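Local coordinates for glycosaminoglycan xylosylkinase (Hydra vulgaris, PDB 5XOM), which probably phosphorylates xylose in the sugar chain linking glycosaminoglycans to core proteins, as a secretory-pathway kinase of the Fam20 family, at residues R60-D65 with M291-D296; L221-P226 with H279-I284; W227-N232 with K309-P314. All coordinates share one frame; numbering follows the deposited sequence.

The three contacts follow one another through the structure, contact 2 touching both others. Contacts 1 and 2 have centres about 14 Å apart and share a three-stranded antiparallel sheet: 280-286 is its middle strand, 221-224 and 289-292 its outer ones, and Glu282 O probably accepts a hydrogen bond from Ile293 N at 2.9 Å. Contact 3 lies about 14 Å from contact 2, centre to centre, and touches it where His279 packs on Arg228 and Tyr231. Contacts 1 and 3 stay about 10 Å apart at their nearest atoms. No substrate or nucleotide is bound; the sugar about 10 Å from the Arg60 side chain belongs to a glycan on the protein itself.

Contact 1: R60-D65 with M291-D296; sequences RALTVD and MVIHLD
Arg60 and Leu62 pack against Met291 and Ile293 in a buried contact with no hydrogen bond across it, where the loop between helices 49-56 and 67-79 lies over the edge strand 289-292. Met291 does most of the work. Its CG stands anti to the backbone N (chi1 -179°), which sends the thioether out to the loop. There SD sits 3.7 Å above the guanidinium plane of Arg60, over its centre, while the bend at chi3 turns CE back to lie 3.3 Å from Arg60 C and beside Ala61 N. Arg60 itself curls through chi2 and chi3, bringing a side chain that starts off away from the strand back across Met291, with NH1 3.5 Å from Met291 CB. That NH1 is taken up elsewhere: it bonds to Ser290 O and makes a salt bridge with Asp262 of helix 259-273, whose OD2 also accepts from Val292 N. Further along, Leu62 and Ile293 meet at about a right angle, CD1 of Leu62 3.9 Å from CG2 of Ile293. Beyond them the chain turns at His294, the centre of an inverse gamma turn; its ring is bonded to Asp142 and Thr266, tying it to helices 132-144 and 259-273. Strand 289-292 closes a beta hairpin with 280-286 and leads to Asp296, probably the counterpart of the DFG aspartate of protein kinases.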
loop_
_atom_site.group_PDB
_atom_site.type_symbol
_atom_site.label_atom_id
_atom_site.label_comp_id
_atom_site.label_asym_id
_atom_site.label_seq_id
_atom_site.Cartn_x
_atom_site.Cartn_y
_atom_site.Cartn_z
ATOM N N ARG A 60 -10.055 -4.233 -12.159
ATOM C CA ARG A 60 -9.026 -5.216 -12.468
ATOM C C ARG A 60 -8.269 -5.709 -11.238
ATOM O O ARG A 60 -7.237 -6.376 -11.385
ATOM C CB ARG A 60 -8.035 -4.632 -13.478
ATOM C CG ARG A 60 -8.628 -4.428 -14.879
ATOM C CD ARG A 60 -9.221 -5.738 -15.423
ATOM N NE ARG A 60 -8.238 -6.812 -15.462
ATOM C CZ ARG A 60 -8.457 -8.011 -15.988
ATOM N NH1 ARG A 60 -9.623 -8.345 -16.547
ATOM N NH2 ARG A 60 -7.487 -8.923 -15.970
ATOM N N ALA A 61 -8.770 -5.441 -10.033
ATOM C CA ALA A 61 -8.106 -5.937 -8.826
ATOM C C ALA A 61 -9.055 -5.835 -7.646
ATOM O O ALA A 61 -9.524 -4.739 -7.322
ATOM C CB ALA A 61 -6.816 -5.163 -8.543
ATOM N N LEU A 62 -9.323 -6.967 -6.990
ATOM C CA LEU A 62 -10.091 -6.932 -5.754
ATOM C C LEU A 62 -9.214 -6.588 -4.559
ATOM O O LEU A 62 -9.679 -5.929 -3.623
ATOM C CB LEU A 62 -10.797 -8.272 -5.516
ATOM C CG LEU A 62 -11.983 -8.640 -6.416
ATOM C CD1 LEU A 62 -12.625 -9.935 -5.903
ATOM C CD2 LEU A 62 -13.007 -7.502 -6.515
ATOM N N THR A 63 -7.951 -7.005 -4.572
ATOM C CA THR A 63 -7.021 -6.736 -3.487
ATOM C C THR A 63 -5.745 -6.130 -4.056
ATOM O O THR A 63 -5.537 -6.080 -5.271
ATOM C CB THR A 63 -6.699 -8.007 -2.688
ATOM O OG1 THR A 63 -6.153 -8.994 -3.570
ATOM C CG2 THR A 63 -7.963 -8.564 -2.036
ATOM N N VAL A 64 -4.881 -5.675 -3.152
ATOM C CA VAL A 64 -3.688 -4.924 -3.511
ATOM C C VAL A 64 -2.462 -5.585 -2.895
ATOM O O VAL A 64 -2.559 -6.438 -2.011
ATOM C CB VAL A 64 -3.781 -3.453 -3.065
ATOM C CG1 VAL A 64 -4.849 -2.735 -3.861
ATOM C CG2 VAL A 64 -4.076 -3.382 -1.572
ATOM N N ASP A 65 -1.294 -5.155 -3.374
ATOM C CA ASP A 65 -0.021 -5.699 -2.919
ATOM C C ASP A 65 0.280 -5.343 -1.468
ATOM O O ASP A 65 1.047 -6.058 -0.814
ATOM C CB ASP A 65 1.095 -5.200 -3.841
ATOM C CG ASP A 65 2.464 -5.714 -3.442
ATOM O OD1 ASP A 65 2.574 -6.904 -3.081
ATOM O OD2 ASP A 65 3.434 -4.930 -3.504
ATOM N N MET A 291 -13.681 -8.288 -15.232
ATOM C CA MET A 291 -12.710 -9.271 -14.761
ATOM C C MET A 291 -13.412 -10.459 -14.128
ATOM O O MET A 291 -14.313 -10.279 -13.305
ATOM C CB MET A 291 -11.727 -8.662 -13.752
ATOM C CG MET A 291 -10.671 -9.659 -13.253
ATOM S SD MET A 291 -9.232 -8.956 -12.420
ATOM C CE MET A 291 -9.945 -8.557 -10.856
ATOM N N VAL A 292 -12.986 -11.665 -14.507
ATOM C CA VAL A 292 -13.444 -12.877 -13.834
ATOM C C VAL A 292 -12.761 -12.975 -12.477
ATOM O O VAL A 292 -11.534 -12.849 -12.371
ATOM C CB VAL A 292 -13.144 -14.115 -14.693
ATOM C CG1 VAL A 292 -13.639 -15.397 -14.007
ATOM C CG2 VAL A 292 -13.733 -13.955 -16.087
ATOM N N ILE A 293 -13.555 -13.171 -11.419
ATOM C CA ILE A 293 -13.025 -13.146 -10.062
ATOM C C ILE A 293 -12.948 -14.568 -9.532
ATOM O O ILE A 293 -13.691 -15.462 -9.950
ATOM C CB ILE A 293 -13.848 -12.244 -9.116
ATOM C CG1 ILE A 293 -15.315 -12.678 -9.068
ATOM C CG2 ILE A 293 -13.722 -10.783 -9.513
ATOM C CD1 ILE A 293 -16.128 -11.916 -8.043
ATOM N N HIS A 294 -12.025 -14.772 -8.593
ATOM C CA HIS A 294 -11.806 -16.071 -7.959
ATOM C C HIS A 294 -12.672 -16.140 -6.709
ATOM O O HIS A 294 -12.218 -16.011 -5.567
ATOM C CB HIS A 294 -10.339 -16.277 -7.648
ATOM C CG HIS A 294 -9.473 -16.296 -8.900
ATOM N ND1 HIS A 294 -8.103 -16.026 -8.867
ATOM C CD2 HIS A 294 -9.796 -16.564 -10.193
ATOM C CE1 HIS A 294 -7.634 -16.125 -10.091
ATOM N NE2 HIS A 294 -8.637 -16.445 -10.902
ATOM N N LEU A 295 -13.961 -16.359 -6.937
ATOM C CA LEU A 295 -14.954 -16.417 -5.872
ATOM C C LEU A 295 -15.437 -17.859 -5.726
ATOM O O LEU A 295 -15.644 -18.558 -6.725
ATOM C CB LEU A 295 -16.102 -15.449 -6.178
ATOM C CG LEU A 295 -17.298 -15.410 -5.244
ATOM C CD1 LEU A 295 -16.802 -14.990 -3.879
ATOM C CD2 LEU A 295 -18.291 -14.386 -5.780
ATOM N N ASP A 296 -15.561 -18.308 -4.474
ATOM C CA ASP A 296 -15.866 -19.691 -4.122
ATOM C C ASP A 296 -14.800 -20.640 -4.662
ATOM O O ASP A 296 -14.987 -21.283 -5.701
ATOM C CB ASP A 296 -17.250 -20.107 -4.635
ATOM C CG ASP A 296 -17.676 -21.496 -4.150
ATOM O OD1 ASP A 296 -18.865 -21.845 -4.329
ATOM O OD2 ASP A 296 -16.842 -22.243 -3.580
#

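Contact 2: L221-P226 with H279-I284; sequences LKLPHP and HHYEYI
Leu221 and Leu223 pair with Tyr283 and Tyr281 as the hydrogen-bonded pairs of an antiparallel ladder, each pair satisfying both its N-H groups and both its carbonyls. The bond from Leu221 N to Tyr283 O, 3.0 Å, is nearly straight (171°); the return bond from Tyr283 N to Leu221 O is more bent. At the other pair, Tyr281 N to Leu223 O measures 2.9 Å. Pro224 sits at a non-hydrogen-bonded position opposite His280, where no N-H to that strand is called for; the next bond is His225 N to His279 O at 2.8 Å, the donor tilted 32° from the carbonyl plane. Lys222 and Glu282 run side by side on the face opposite Leu221, Leu223 and the two tyrosines, their ion pair long at 3.6 Å between NZ and OE1. The two imidazoles of His279 and His280 share a bond, ND1 to ND1, and the His280 ring lays a face on Pro224 CA.

Tyr283 has chi1 at 64°, the crowded position between backbone N and carbonyl carbon, which folds its ring over so that Leu221 CB rests on the face, 4.0 Å from the centroid. A serine in its place would probably leave Leu221 and the tip of Leu223 without this surface and Arg259 without its cation-pi partner. Tyr281 directs a ring edge toward the face of His225, and its OH is bonded to Tyr254 and Arg259. Helix 259-273 packs beneath the two tyrosines and His225, while strand 289-292 bonds to the far side of strand 280-286.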
loop_
_atom_site.group_PDB
_atom_site.type_symbol
_atom_site.label_atom_id
_atom_site.label_comp_id
_atom_site.label_asym_id
_atom_site.label_seq_id
_atom_site.Cartn_x
_atom_site.Cartn_y
_atom_site.Cartn_z
ATOM N N LEU A 221 -21.863 -10.811 -11.945
ATOM C CA LEU A 221 -22.641 -11.498 -12.966
ATOM C C LEU A 221 -22.044 -12.875 -13.229
ATOM O O LEU A 221 -20.823 -13.052 -13.184
ATOM C CB LEU A 221 -22.694 -10.688 -14.264
ATOM C CG LEU A 221 -23.495 -9.385 -14.187
ATOM C CD1 LEU A 221 -23.328 -8.579 -15.461
ATOM C CD2 LEU A 221 -24.974 -9.683 -13.926
ATOM N N LYS A 222 -22.911 -13.846 -13.503
ATOM C CA LYS A 222 -22.518 -15.237 -13.660
ATOM C C LYS A 222 -22.880 -15.740 -15.052
ATOM O O LYS A 222 -23.985 -15.491 -15.542
ATOM C CB LYS A 222 -23.193 -16.104 -12.597
ATOM C CG LYS A 222 -22.844 -17.576 -12.667
ATOM C CD LYS A 222 -23.860 -18.402 -11.898
ATOM C CE LYS A 222 -23.956 -17.946 -10.449
ATOM N NZ LYS A 222 -22.890 -18.538 -9.597
ATOM N N LEU A 223 -21.949 -16.457 -15.677
ATOM C CA LEU A 223 -22.143 -17.112 -16.961
ATOM C C LEU A 223 -21.605 -18.533 -16.902
ATOM O O LEU A 223 -20.711 -18.829 -16.103
ATOM C CB LEU A 223 -21.444 -16.353 -18.102
ATOM C CG LEU A 223 -22.028 -14.996 -18.498
ATOM C CD1 LEU A 223 -21.166 -14.315 -19.558
ATOM C CD2 LEU A 223 -23.452 -15.178 -19.005
ATOM N N PRO A 224 -22.142 -19.436 -17.724
ATOM C CA PRO A 224 -21.588 -20.796 -17.778
ATOM C C PRO A 224 -20.179 -20.800 -18.354
ATOM O O PRO A 224 -19.874 -20.074 -19.303
ATOM C CB PRO A 224 -22.569 -21.548 -18.690
ATOM C CG PRO A 224 -23.270 -20.484 -19.464
ATOM C CD PRO A 224 -23.348 -19.294 -18.559
ATOM N N HIS A 225 -19.322 -21.635 -17.774
ATOM C CA HIS A 225 -17.946 -21.759 -18.246
ATOM C C HIS A 225 -17.919 -22.589 -19.526
ATOM O O HIS A 225 -18.454 -23.702 -19.545
ATOM C CB HIS A 225 -17.076 -22.424 -17.185
ATOM C CG HIS A 225 -15.612 -22.149 -17.338
ATOM N ND1 HIS A 225 -14.889 -22.557 -18.437
ATOM C CD2 HIS A 225 -14.728 -21.542 -16.510
ATOM C CE1 HIS A 225 -13.628 -22.190 -18.295
ATOM N NE2 HIS A 225 -13.502 -21.575 -17.132
ATOM N N PRO A 226 -17.338 -22.076 -20.619
ATOM C CA PRO A 226 -17.276 -22.865 -21.862
ATOM C C PRO A 226 -16.629 -24.231 -21.679
ATOM O O PRO A 226 -16.885 -25.147 -22.465
ATOM C CB PRO A 226 -16.453 -21.974 -22.800
ATOM C CG PRO A 226 -16.711 -20.587 -22.317
ATOM C CD PRO A 226 -16.842 -20.702 -20.812
ATOM N N HIS A 279 -17.899 -24.644 -12.891
ATOM C CA HIS A 279 -18.762 -24.855 -14.050
ATOM C C HIS A 279 -19.445 -23.566 -14.495
ATOM O O HIS A 279 -19.741 -23.406 -15.686
ATOM C CB HIS A 279 -19.802 -25.940 -13.745
ATOM C CG HIS A 279 -20.522 -25.747 -12.445
ATOM N ND1 HIS A 279 -21.491 -24.783 -12.265
ATOM C CD2 HIS A 279 -20.419 -26.402 -11.263
ATOM C CE1 HIS A 279 -21.948 -24.847 -11.026
ATOM N NE2 HIS A 279 -21.315 -25.822 -10.397
ATOM N N HIS A 280 -19.695 -22.646 -13.567
ATOM C CA HIS A 280 -20.095 -21.281 -13.879
ATOM C C HIS A 280 -19.059 -20.333 -13.297
ATOM O O HIS A 280 -18.607 -20.522 -12.165
ATOM C CB HIS A 280 -21.476 -20.941 -13.300
ATOM C CG HIS A 280 -22.614 -21.592 -14.018
ATOM N ND1 HIS A 280 -22.852 -22.948 -13.966
ATOM C CD2 HIS A 280 -23.586 -21.069 -14.803
ATOM C CE1 HIS A 280 -23.919 -23.234 -14.690
ATOM N NE2 HIS A 280 -24.383 -22.111 -15.210
ATOM N N TYR A 281 -18.674 -19.319 -14.063
ATOM C CA TYR A 281 -17.751 -18.315 -13.561
ATOM C C TYR A 281 -18.496 -17.015 -13.291
ATOM O O TYR A 281 -19.609 -16.794 -13.777
ATOM C CB TYR A 281 -16.581 -18.092 -14.531
ATOM C CG TYR A 281 -16.942 -17.449 -15.855
ATOM C CD1 TYR A 281 -16.926 -16.067 -16.004
ATOM C CD2 TYR A 281 -17.277 -18.222 -16.958
ATOM C CE1 TYR A 281 -17.240 -15.471 -17.207
ATOM C CE2 TYR A 281 -17.594 -17.635 -18.173
ATOM C CZ TYR A 281 -17.572 -16.256 -18.289
ATOM O OH TYR A 281 -17.886 -15.657 -19.489
ATOM N N GLU A 282 -17.871 -16.160 -12.489
ATOM C CA GLU A 282 -18.462 -14.900 -12.068
ATOM C C GLU A 282 -17.479 -13.768 -12.331
ATOM O O GLU A 282 -16.261 -13.955 -12.252
ATOM C CB GLU A 282 -18.851 -14.951 -10.584
ATOM C CG GLU A 282 -20.014 -15.893 -10.293
ATOM C CD GLU A 282 -20.221 -16.154 -8.811
ATOM O OE1 GLU A 282 -21.214 -15.644 -8.248
ATOM O OE2 GLU A 282 -19.395 -16.873 -8.204
ATOM N N TYR A 283 -18.017 -12.589 -12.643
ATOM C CA TYR A 283 -17.176 -11.464 -13.020
ATOM C C TYR A 283 -17.797 -10.156 -12.553
ATOM O O TYR A 283 -19.011 -10.063 -12.353
ATOM C CB TYR A 283 -16.926 -11.436 -14.535
ATOM C CG TYR A 283 -18.151 -11.226 -15.405
ATOM C CD1 TYR A 283 -18.948 -12.299 -15.793
ATOM C CD2 TYR A 283 -18.482 -9.962 -15.876
ATOM C CE1 TYR A 283 -20.061 -12.110 -16.611
ATOM C CE2 TYR A 283 -19.591 -9.762 -16.696
ATOM C CZ TYR A 283 -20.375 -10.838 -17.058
ATOM O OH TYR A 283 -21.472 -10.636 -17.866
ATOM N N ILE A 284 -16.940 -9.154 -12.348
ATOM C CA ILE A 284 -17.369 -7.792 -12.073
ATOM C C ILE A 284 -17.207 -6.987 -13.354
ATOM O O ILE A 284 -16.488 -7.379 -14.277
ATOM C CB ILE A 284 -16.578 -7.144 -10.909
ATOM C CG1 ILE A 284 -15.076 -7.142 -11.213
ATOM C CG2 ILE A 284 -16.876 -7.862 -9.593
ATOM C CD1 ILE A 284 -14.234 -6.387 -10.183
#

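Contact 3: W227-N232 with K309-P314; sequences WRRTYN and KSILSP
Trp227 lays one face of its indole over Pro314, and Arg229 meets Ser310 with the edge of its guanidinium; these two approaches join the loop to the 3-10 turn 309-312 and the start of helix 313-318. The indole and the proline ring lie alongside and point opposite ways. Pro314 CG is 3.6 Å above the indole plane, off toward the rim, and makes a CH-pi contact with the five-membered ring at 4.0 Å from its centroid. Ser313 CB comes up beside Trp227 CD1 at 3.5 Å. With CG anti to the carbonyl carbon (chi1 -78°), the Trp227 ring is carried to the helix, where NE1 bonds to Gln317 one turn on; Trp238 and Tyr244 pack round the same indole.

Arg229 is extended from CG to NE, a reach that places NH2 2.8 Å from Ser310 OG in a fairly straight bond (160°), the oxygen only 12° out of the guanidinium plane. Ile311 CG1 also lies near that plane, but on the NE side of NH2, 3.7 Å away. Between the two approaches, a water donates to Trp227 O and to Ser310 O, 2.9 Å from the latter. Ser310 O also accepts from Ser313 N and OG, both from one face of its plane.

Residues 309-312 form a 3-10 turn leading into the helix, with Leu312 as N-cap and Pro314 in the first turn, where its missing N-H costs no helix bond. Through Arg229 NE to Ala276 O and Tyr231 OH to Asp277 OD1, the loop reaches the probable kinase catalytic loop.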
loop_
_atom_site.group_PDB
_atom_site.type_symbol
_atom_site.label_atom_id
_atom_site.label_comp_id
_atom_site.label_asym_id
_atom_site.label_seq_id
_atom_site.Cartn_x
_atom_site.Cartn_y
_atom_site.Cartn_z
ATOM N N TRP A 227 -15.789 -24.385 -20.654
ATOM C CA TRP A 227 -15.102 -25.645 -20.401
ATOM C C TRP A 227 -15.689 -26.405 -19.216
ATOM O O TRP A 227 -15.017 -27.268 -18.643
ATOM C CB TRP A 227 -13.608 -25.396 -20.198
ATOM C CG TRP A 227 -12.882 -25.172 -21.494
ATOM C CD1 TRP A 227 -12.273 -26.121 -22.260
ATOM C CD2 TRP A 227 -12.699 -23.925 -22.179
ATOM N NE1 TRP A 227 -11.721 -25.544 -23.380
ATOM C CE2 TRP A 227 -11.967 -24.197 -23.353
ATOM C CE3 TRP A 227 -13.079 -22.605 -21.913
ATOM C CZ2 TRP A 227 -11.607 -23.201 -24.259
ATOM C CZ3 TRP A 227 -12.720 -21.616 -22.812
ATOM C CH2 TRP A 227 -11.992 -21.918 -23.972
ATOM N N ARG A 228 -16.937 -26.117 -18.851
ATOM C CA ARG A 228 -17.584 -26.823 -17.756
ATOM C C ARG A 228 -17.748 -28.306 -18.077
ATOM O O ARG A 228 -17.766 -28.727 -19.238
ATOM C CB ARG A 228 -18.948 -26.201 -17.450
ATOM C CG ARG A 228 -19.981 -26.341 -18.563
ATOM C CD ARG A 228 -21.174 -25.439 -18.281
ATOM N NE ARG A 228 -22.221 -25.550 -19.294
ATOM C CZ ARG A 228 -22.211 -24.902 -20.456
ATOM N NH1 ARG A 228 -21.201 -24.099 -20.767
ATOM N NH2 ARG A 228 -23.211 -25.061 -21.316
ATOM N N ARG A 229 -17.869 -29.100 -17.020
ATOM C CA ARG A 229 -18.048 -30.535 -17.141
ATOM C C ARG A 229 -19.526 -30.871 -17.305
ATOM O O ARG A 229 -20.409 -30.023 -17.153
ATOM C CB ARG A 229 -17.462 -31.250 -15.923
ATOM C CG ARG A 229 -15.993 -30.974 -15.762
ATOM C CD ARG A 229 -15.454 -31.345 -14.396
ATOM N NE ARG A 229 -14.070 -30.895 -14.308
ATOM C CZ ARG A 229 -13.039 -31.577 -14.791
ATOM N NH1 ARG A 229 -13.236 -32.746 -15.382
ATOM N NH2 ARG A 229 -11.810 -31.090 -14.683
ATOM N N THR A 230 -19.789 -32.138 -17.623
ATOM C CA THR A 230 -21.156 -32.567 -17.888
ATOM C C THR A 230 -21.912 -32.911 -16.613
ATOM O O THR A 230 -23.144 -32.799 -16.581
ATOM C CB THR A 230 -21.151 -33.777 -18.818
ATOM O OG1 THR A 230 -20.308 -34.790 -18.257
ATOM C CG2 THR A 230 -20.615 -33.387 -20.183
ATOM N N TYR A 231 -21.199 -33.338 -15.568
ATOM C CA TYR A 231 -21.815 -33.781 -14.316
ATOM C C TYR A 231 -22.755 -34.955 -14.578
ATOM O O TYR A 231 -23.854 -35.052 -14.026
ATOM C CB TYR A 231 -22.504 -32.619 -13.598
ATOM C CG TYR A 231 -21.481 -31.593 -13.167
ATOM C CD1 TYR A 231 -20.750 -31.761 -11.996
ATOM C CD2 TYR A 231 -21.190 -30.495 -13.968
ATOM C CE1 TYR A 231 -19.791 -30.841 -11.615
ATOM C CE2 TYR A 231 -20.232 -29.572 -13.597
ATOM C CZ TYR A 231 -19.535 -29.751 -12.418
ATOM O OH TYR A 231 -18.579 -28.839 -12.041
ATOM N N ASN A 232 -22.301 -35.836 -15.460
ATOM C CA ASN A 232 -22.862 -37.140 -15.757
ATOM C C ASN A 232 -21.689 -37.939 -16.326
ATOM O O ASN A 232 -20.528 -37.599 -16.073
ATOM C CB ASN A 232 -24.067 -37.005 -16.709
ATOM C CG ASN A 232 -23.658 -36.600 -18.109
ATOM O OD1 ASN A 232 -22.718 -37.152 -18.650
ATOM N ND2 ASN A 232 -24.339 -35.616 -18.686
ATOM N N LYS A 309 -5.284 -32.573 -15.155
ATOM C CA LYS A 309 -4.844 -31.702 -16.243
ATOM C C LYS A 309 -6.004 -31.181 -17.079
ATOM O O LYS A 309 -5.844 -30.167 -17.756
ATOM C CB LYS A 309 -3.834 -32.438 -17.116
ATOM C CG LYS A 309 -2.478 -32.635 -16.452
ATOM C CD LYS A 309 -1.518 -33.364 -17.375
ATOM C CE LYS A 309 -0.165 -33.561 -16.715
ATOM N NZ LYS A 309 0.785 -34.357 -17.554
ATOM N N SER A 310 -7.163 -31.847 -17.043
ATOM C CA SER A 310 -8.319 -31.330 -17.769
ATOM C C SER A 310 -8.712 -29.929 -17.311
ATOM O O SER A 310 -9.351 -29.198 -18.075
ATOM C CB SER A 310 -9.513 -32.276 -17.616
ATOM O OG SER A 310 -9.902 -32.392 -16.253
ATOM N N ILE A 311 -8.362 -29.545 -16.080
ATOM C CA ILE A 311 -8.657 -28.188 -15.619
ATOM C C ILE A 311 -7.945 -27.157 -16.484
ATOM O O ILE A 311 -8.469 -26.058 -16.721
ATOM C CB ILE A 311 -8.274 -28.041 -14.133
ATOM C CG1 ILE A 311 -9.010 -29.090 -13.288
ATOM C CG2 ILE A 311 -8.568 -26.630 -13.646
ATOM C CD1 ILE A 311 -8.604 -29.093 -11.793
ATOM N N LEU A 312 -6.762 -27.499 -17.002
ATOM C CA LEU A 312 -5.970 -26.593 -17.823
ATOM C C LEU A 312 -6.449 -26.518 -19.267
ATOM O O LEU A 312 -5.774 -25.885 -20.081
ATOM C CB LEU A 312 -4.497 -27.022 -17.817
ATOM C CG LEU A 312 -3.602 -26.639 -16.646
ATOM C CD1 LEU A 312 -2.243 -27.282 -16.854
ATOM C CD2 LEU A 312 -3.485 -25.121 -16.490
ATOM N N SER A 313 -7.582 -27.141 -19.597
ATOM C CA SER A 313 -8.056 -27.178 -20.980
ATOM C C SER A 313 -8.117 -25.818 -21.668
ATOM O O SER A 313 -7.736 -25.748 -22.850
ATOM C CB SER A 313 -9.432 -27.853 -21.041
ATOM O OG SER A 313 -9.307 -29.260 -21.000
ATOM N N PRO A 314 -8.574 -24.727 -21.035
ATOM C CA PRO A 314 -8.521 -23.431 -21.732
ATOM C C PRO A 314 -7.122 -23.062 -22.191
ATOM O O PRO A 314 -6.960 -22.582 -23.316
ATOM C CB PRO A 314 -9.052 -22.447 -20.681
ATOM C CG PRO A 314 -9.940 -23.273 -19.829
ATOM C CD PRO A 314 -9.268 -24.608 -19.739
HETATM O O HOH W 1 -11.841 -27.795 -18.051
#